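Local coordinates for petrobactin-binding protein YclQ (Bacillus subtilis subsp. subtilis str. 168, PDB 3GFV) that binds iron-free and ferric petrobactin, and the precursor 3,4-dihydroxybenzoic acid, and serves the YclNOPQ ABC transporter in uptake of the ferric siderophore, at residues H158-V163 with H197-V202; Y230-D235 with K289-G294. All coordinates share one frame; numbering follows the deposited sequence.

Contact 1 and contact 2 are two successive layers of one hydrophobic core. In contact 1 the long helix 146-170 lies against the turn that follows helix 195-198; in contact 2 a strand of the mixed sheet lies against helix 281-296, which also touches both segments of contact 1. The layers meet where Phe200 CD2 lies 3.6 Å from Val291 CG2 and where Val163 packs on Val291 and Lys292. Both interfaces are buried and apolar, but contact 1 joins mostly branched aliphatic groups, whereas contact 2 sets aromatic rings against a valine and a glycine. Charge gathers beside them, in the salt bridge from Asp162 OD2 to Lys292 NZ.

Contact 1: H158-V163 with H197-V202; sequences HSIADV and HDVFGV
With CG1 anti to the carbonyl carbon (chi1 -75°) and CG2 anti to the backbone N, Ile160 straddles Val199 with both branches. Its CD1 reaches Val199 CG1 at 3.6 Å, while Ile160 CG2 rests 3.5 Å from the carbonyl O of Val199. The CG1 of Val199 thus meets both ends of the isoleucine, whose beta-branching gives it two arms, one on the valine methyl and one by the carbonyl O. One helical turn on, Val163 sets CG1 between its N and carbonyl carbon, and this methyl packs 3.9 Å from Phe200 CB and also near CG and CD1 at the root of the ring. Farther along the ring, Ile160 CG1 lies near its plane, at the edge, 4.3 Å from Phe200 CE1. Gly201 follows with positive phi (85°), a conformation that suits a residue without a side chain, and is the first to leave helical geometry; His197 ND1 then donates to Val202 O at 2.8 Å, nearly in the plane of its imidazole but from above the carbonyl plane, closing the turn. Helix 128-142 adds Met129 beside Ile160 and Val199, and helix 281-296 offers Met284 and Ile288 to Phe200, so the turn is wedged among three helices.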
loop_
_atom_site.group_PDB
_atom_site.type_symbol
_atom_site.label_atom_id
_atom_site.label_comp_id
_atom_site.label_asym_id
_atom_site.label_seq_id
_atom_site.Cartn_x
_atom_site.Cartn_y
_atom_site.Cartn_z
ATOM N N HIS A 158 6.400 14.099 -9.829
ATOM C CA HIS A 158 6.436 14.280 -11.281
ATOM C C HIS A 158 5.668 13.169 -11.988
ATOM O O HIS A 158 4.948 13.423 -12.960
ATOM C CB HIS A 158 7.887 14.303 -11.776
ATOM C CG HIS A 158 8.025 14.386 -13.266
ATOM N ND1 HIS A 158 8.319 15.564 -13.924
ATOM C CD2 HIS A 158 7.926 13.436 -14.226
ATOM C CE1 HIS A 158 8.388 15.335 -15.224
ATOM N NE2 HIS A 158 8.149 14.052 -15.434
ATOM N N SER A 159 5.854 11.938 -11.518
ATOM C CA SER A 159 5.150 10.772 -12.076
ATOM C C SER A 159 3.667 10.873 -11.795
ATOM O O SER A 159 2.833 10.537 -12.649
ATOM C CB SER A 159 5.684 9.470 -11.475
ATOM O OG SER A 159 7.040 9.268 -11.852
ATOM N N ILE A 160 3.323 11.341 -10.599
ATOM C CA ILE A 160 1.907 11.533 -10.246
ATOM C C ILE A 160 1.249 12.601 -11.137
ATOM O O ILE A 160 0.122 12.413 -11.627
ATOM C CB ILE A 160 1.754 11.906 -8.754
ATOM C CG1 ILE A 160 1.983 10.665 -7.878
ATOM C CG2 ILE A 160 0.366 12.462 -8.456
ATOM C CD1 ILE A 160 2.040 10.984 -6.406
ATOM N N ALA A 161 1.950 13.715 -11.348
ATOM C CA ALA A 161 1.416 14.749 -12.249
ATOM C C ALA A 161 1.167 14.196 -13.647
ATOM O O ALA A 161 0.148 14.514 -14.291
ATOM C CB ALA A 161 2.332 15.947 -12.316
ATOM N N ASP A 162 2.093 13.368 -14.121
ATOM C CA ASP A 162 1.981 12.751 -15.440
ATOM C C ASP A 162 0.772 11.796 -15.561
ATOM O O ASP A 162 0.063 11.807 -16.575
ATOM C CB ASP A 162 3.294 12.034 -15.792
ATOM C CG ASP A 162 3.198 11.232 -17.081
ATOM O OD1 ASP A 162 3.131 11.847 -18.171
ATOM O OD2 ASP A 162 3.202 9.982 -17.004
ATOM N N VAL A 163 0.532 10.965 -14.549
ATOM C CA VAL A 163 -0.607 10.048 -14.622
ATOM C C VAL A 163 -1.921 10.814 -14.480
ATOM O O VAL A 163 -2.912 10.501 -15.146
ATOM C CB VAL A 163 -0.533 8.880 -13.604
ATOM C CG1 VAL A 163 -0.746 9.377 -12.188
ATOM C CG2 VAL A 163 -1.595 7.795 -13.949
ATOM N N HIS A 197 -8.202 7.619 -7.403
ATOM C CA HIS A 197 -8.939 8.868 -7.642
ATOM C C HIS A 197 -8.306 10.096 -6.999
ATOM O O HIS A 197 -8.192 11.157 -7.649
ATOM C CB HIS A 197 -10.374 8.726 -7.127
ATOM C CG HIS A 197 -11.055 7.498 -7.616
ATOM N ND1 HIS A 197 -11.358 7.299 -8.951
ATOM C CD2 HIS A 197 -11.515 6.405 -6.961
ATOM C CE1 HIS A 197 -11.959 6.135 -9.091
ATOM N NE2 HIS A 197 -12.071 5.571 -7.894
ATOM N N ASP A 198 -7.900 9.969 -5.735
ATOM C CA ASP A 198 -7.493 11.127 -4.947
ATOM C C ASP A 198 -6.126 11.653 -5.364
ATOM O O ASP A 198 -5.845 12.845 -5.247
ATOM C CB ASP A 198 -7.456 10.766 -3.459
ATOM C CG ASP A 198 -8.797 10.275 -2.945
ATOM O OD1 ASP A 198 -9.842 10.768 -3.430
ATOM O OD2 ASP A 198 -8.801 9.396 -2.070
ATOM N N VAL A 199 -5.281 10.758 -5.848
ATOM C CA VAL A 199 -3.893 11.104 -6.133
ATOM C C VAL A 199 -3.636 11.027 -7.631
ATOM O O VAL A 199 -3.101 11.964 -8.218
ATOM C CB VAL A 199 -2.937 10.163 -5.381
ATOM C CG1 VAL A 199 -1.496 10.486 -5.705
ATOM C CG2 VAL A 199 -3.167 10.295 -3.879
ATOM N N PHE A 200 -4.062 9.919 -8.253
ATOM C CA PHE A 200 -3.760 9.680 -9.659
ATOM C C PHE A 200 -4.750 10.351 -10.598
ATOM O O PHE A 200 -4.553 10.338 -11.814
ATOM C CB PHE A 200 -3.718 8.179 -9.991
ATOM C CG PHE A 200 -2.714 7.398 -9.179
ATOM C CD1 PHE A 200 -1.671 8.049 -8.542
ATOM C CD2 PHE A 200 -2.828 6.012 -9.061
ATOM C CE1 PHE A 200 -0.756 7.329 -7.788
ATOM C CE2 PHE A 200 -1.909 5.264 -8.312
ATOM C CZ PHE A 200 -0.868 5.927 -7.672
ATOM N N GLY A 201 -5.836 10.889 -10.047
ATOM C CA GLY A 201 -6.715 11.739 -10.842
ATOM C C GLY A 201 -7.798 11.062 -11.679
ATOM O O GLY A 201 -8.458 11.719 -12.494
ATOM N N VAL A 202 -7.993 9.757 -11.498
ATOM C CA VAL A 202 -9.037 9.047 -12.253
ATOM C C VAL A 202 -10.407 9.504 -11.766
ATOM O O VAL A 202 -10.694 9.487 -10.571
ATOM C CB VAL A 202 -8.906 7.486 -12.145
ATOM C CG1 VAL A 202 -10.084 6.778 -12.851
ATOM C CG2 VAL A 202 -7.535 7.010 -12.728
#

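Contact 2: Y230-D235 with K289-G294; sequences YLFVID and KEVKDG
Strand 230-235 is extended, and residues 289-294 form part of helix 281-296, with Asp293 N and Gly294 N bonded to the carbonyls of Lys289 and Glu290. The backbones stand well apart: the nearest CA pairs, Tyr230 with Gly294 and Phe232 with Val291, are both 8.5 Å apart, a spacing bridged by large rings on the strand and small residues on the helix. Tyr230 and Phe232, two positions apart, both project from the strand toward the helix. Phe232 carries CG anti to its carbonyl carbon (chi1 -64°), which sends CE1 to the fork of Val291, 4.0 Å from CG1 and 4.2 Å from CG2; the two side chains cross at about a right angle. Tyr230 CE1 comes 3.9 Å from Gly294 O, which lies near the plane of the ring, at its edge. Gly294 puts no side chain on the strand-facing side of the helix, and the tyrosine edge meets its backbone O directly. On the helix's other flank, Lys289 NZ is salt-bridged to Asp293 OD2 at 3.0 Å, where a long lysine can reach a short aspartate one turn on, at the more exposed side. Strand 230-235 runs between the parallel strands 173-180 and 266-268, whose Val176 and Ile267 touch Phe232, while helix 146-170 brings Leu170 to Tyr230. This is the alpha-beta-sandwich of a periplasmic binding protein fold, with helix 281-296 packed between sheet and helix 146-170.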
loop_
_atom_site.group_PDB
_atom_site.type_symbol
_atom_site.label_atom_id
_atom_site.label_comp_id
_atom_site.label_asym_id
_atom_site.label_seq_id
_atom_site.Cartn_x
_atom_site.Cartn_y
_atom_site.Cartn_z
ATOM N N TYR A 230 -13.205 2.378 -17.028
ATOM C CA TYR A 230 -12.038 1.609 -16.580
ATOM C C TYR A 230 -12.370 0.872 -15.299
ATOM O O TYR A 230 -13.009 1.424 -14.409
ATOM C CB TYR A 230 -10.811 2.520 -16.349
ATOM C CG TYR A 230 -10.282 3.046 -17.647
ATOM C CD1 TYR A 230 -9.181 2.448 -18.273
ATOM C CD2 TYR A 230 -10.934 4.093 -18.298
ATOM C CE1 TYR A 230 -8.721 2.918 -19.498
ATOM C CE2 TYR A 230 -10.486 4.557 -19.526
ATOM C CZ TYR A 230 -9.379 3.971 -20.117
ATOM O OH TYR A 230 -8.946 4.438 -21.343
ATOM N N LEU A 231 -11.948 -0.385 -15.213
ATOM C CA LEU A 231 -12.237 -1.193 -14.034
ATOM C C LEU A 231 -10.920 -1.698 -13.435
ATOM O O LEU A 231 -10.201 -2.474 -14.059
ATOM C CB LEU A 231 -13.161 -2.360 -14.397
ATOM C CG LEU A 231 -13.556 -3.290 -13.233
ATOM C CD1 LEU A 231 -14.383 -2.564 -12.190
ATOM C CD2 LEU A 231 -14.355 -4.495 -13.782
ATOM N N PHE A 232 -10.615 -1.221 -12.235
ATOM C CA PHE A 232 -9.389 -1.596 -11.534
ATOM C C PHE A 232 -9.719 -2.719 -10.570
ATOM O O PHE A 232 -10.586 -2.557 -9.707
ATOM C CB PHE A 232 -8.854 -0.390 -10.770
ATOM C CG PHE A 232 -8.429 0.740 -11.658
ATOM C CD1 PHE A 232 -7.122 0.809 -12.127
ATOM C CD2 PHE A 232 -9.339 1.722 -12.040
ATOM C CE1 PHE A 232 -6.704 1.869 -12.951
ATOM C CE2 PHE A 232 -8.930 2.783 -12.868
ATOM C CZ PHE A 232 -7.627 2.838 -13.338
ATOM N N VAL A 233 -9.044 -3.858 -10.720
ATOM C CA VAL A 233 -9.379 -5.026 -9.903
ATOM C C VAL A 233 -8.215 -5.480 -9.030
ATOM O O VAL A 233 -7.086 -5.651 -9.521
ATOM C CB VAL A 233 -9.777 -6.203 -10.790
ATOM C CG1 VAL A 233 -10.181 -7.384 -9.937
ATOM C CG2 VAL A 233 -10.936 -5.793 -11.695
ATOM N N ILE A 234 -8.513 -5.709 -7.752
ATOM C CA ILE A 234 -7.554 -6.302 -6.806
ATOM C C ILE A 234 -8.183 -7.587 -6.333
ATOM O O ILE A 234 -9.379 -7.620 -6.052
ATOM C CB ILE A 234 -7.316 -5.360 -5.617
ATOM C CG1 ILE A 234 -6.580 -4.113 -6.110
ATOM C CG2 ILE A 234 -6.475 -6.028 -4.520
ATOM C CD1 ILE A 234 -6.803 -2.932 -5.219
ATOM N N ASP A 235 -7.398 -8.654 -6.270
ATOM C CA ASP A 235 -7.934 -9.930 -5.811
ATOM C C ASP A 235 -7.349 -10.291 -4.446
ATOM O O ASP A 235 -6.170 -10.648 -4.338
ATOM C CB ASP A 235 -7.617 -11.021 -6.813
ATOM C CG ASP A 235 -8.455 -12.268 -6.574
ATOM O OD1 ASP A 235 -8.467 -12.755 -5.430
ATOM O OD2 ASP A 235 -9.144 -12.701 -7.507
ATOM N N LYS A 289 2.843 3.309 -12.083
ATOM C CA LYS A 289 3.101 2.744 -13.402
ATOM C C LYS A 289 2.014 1.766 -13.845
ATOM O O LYS A 289 1.637 1.739 -15.020
ATOM C CB LYS A 289 4.466 2.055 -13.441
ATOM C CG LYS A 289 4.737 1.313 -14.751
ATOM C CD LYS A 289 6.041 0.513 -14.710
ATOM C CE LYS A 289 6.137 -0.463 -15.888
ATOM N NZ LYS A 289 5.917 0.223 -17.198
ATOM N N GLU A 290 1.502 0.965 -12.913
ATOM C CA GLU A 290 0.404 0.072 -13.263
ATOM C C GLU A 290 -0.824 0.854 -13.738
ATOM O O GLU A 290 -1.482 0.457 -14.708
ATOM C CB GLU A 290 -0.022 -0.804 -12.076
ATOM C CG GLU A 290 1.031 -1.786 -11.603
ATOM C CD GLU A 290 0.510 -2.588 -10.416
ATOM O OE1 GLU A 290 -0.289 -3.491 -10.643
ATOM O OE2 GLU A 290 0.874 -2.296 -9.265
ATOM N N VAL A 291 -1.152 1.937 -13.039
ATOM C CA VAL A 291 -2.321 2.744 -13.394
ATOM C C VAL A 291 -2.097 3.456 -14.741
ATOM O O VAL A 291 -2.973 3.437 -15.630
ATOM C CB VAL A 291 -2.704 3.729 -12.252
ATOM C CG1 VAL A 291 -3.837 4.662 -12.674
ATOM C CG2 VAL A 291 -3.153 2.941 -11.005
ATOM N N LYS A 292 -0.919 4.046 -14.887
ATOM C CA LYS A 292 -0.549 4.776 -16.110
ATOM C C LYS A 292 -0.604 3.826 -17.301
ATOM O O LYS A 292 -1.194 4.146 -18.338
ATOM C CB LYS A 292 0.853 5.369 -15.966
ATOM C CG LYS A 292 1.404 6.061 -17.238
ATOM C CD LYS A 292 2.885 6.429 -17.038
ATOM C CE LYS A 292 3.622 6.700 -18.353
ATOM N NZ LYS A 292 3.037 7.877 -19.049
ATOM N N ASP A 293 0.004 2.650 -17.149
ATOM C CA ASP A 293 -0.042 1.625 -18.202
ATOM C C ASP A 293 -1.466 1.224 -18.566
ATOM O O ASP A 293 -1.796 1.083 -19.742
ATOM C CB ASP A 293 0.749 0.381 -17.788
ATOM C CG ASP A 293 2.240 0.577 -17.909
ATOM O OD1 ASP A 293 2.677 1.657 -18.389
ATOM O OD2 ASP A 293 2.982 -0.349 -17.512
ATOM N N GLY A 294 -2.301 1.031 -17.549
ATOM C CA GLY A 294 -3.706 0.740 -17.762
ATOM C C GLY A 294 -4.370 1.848 -18.555
ATOM O O GLY A 294 -5.114 1.570 -19.525
#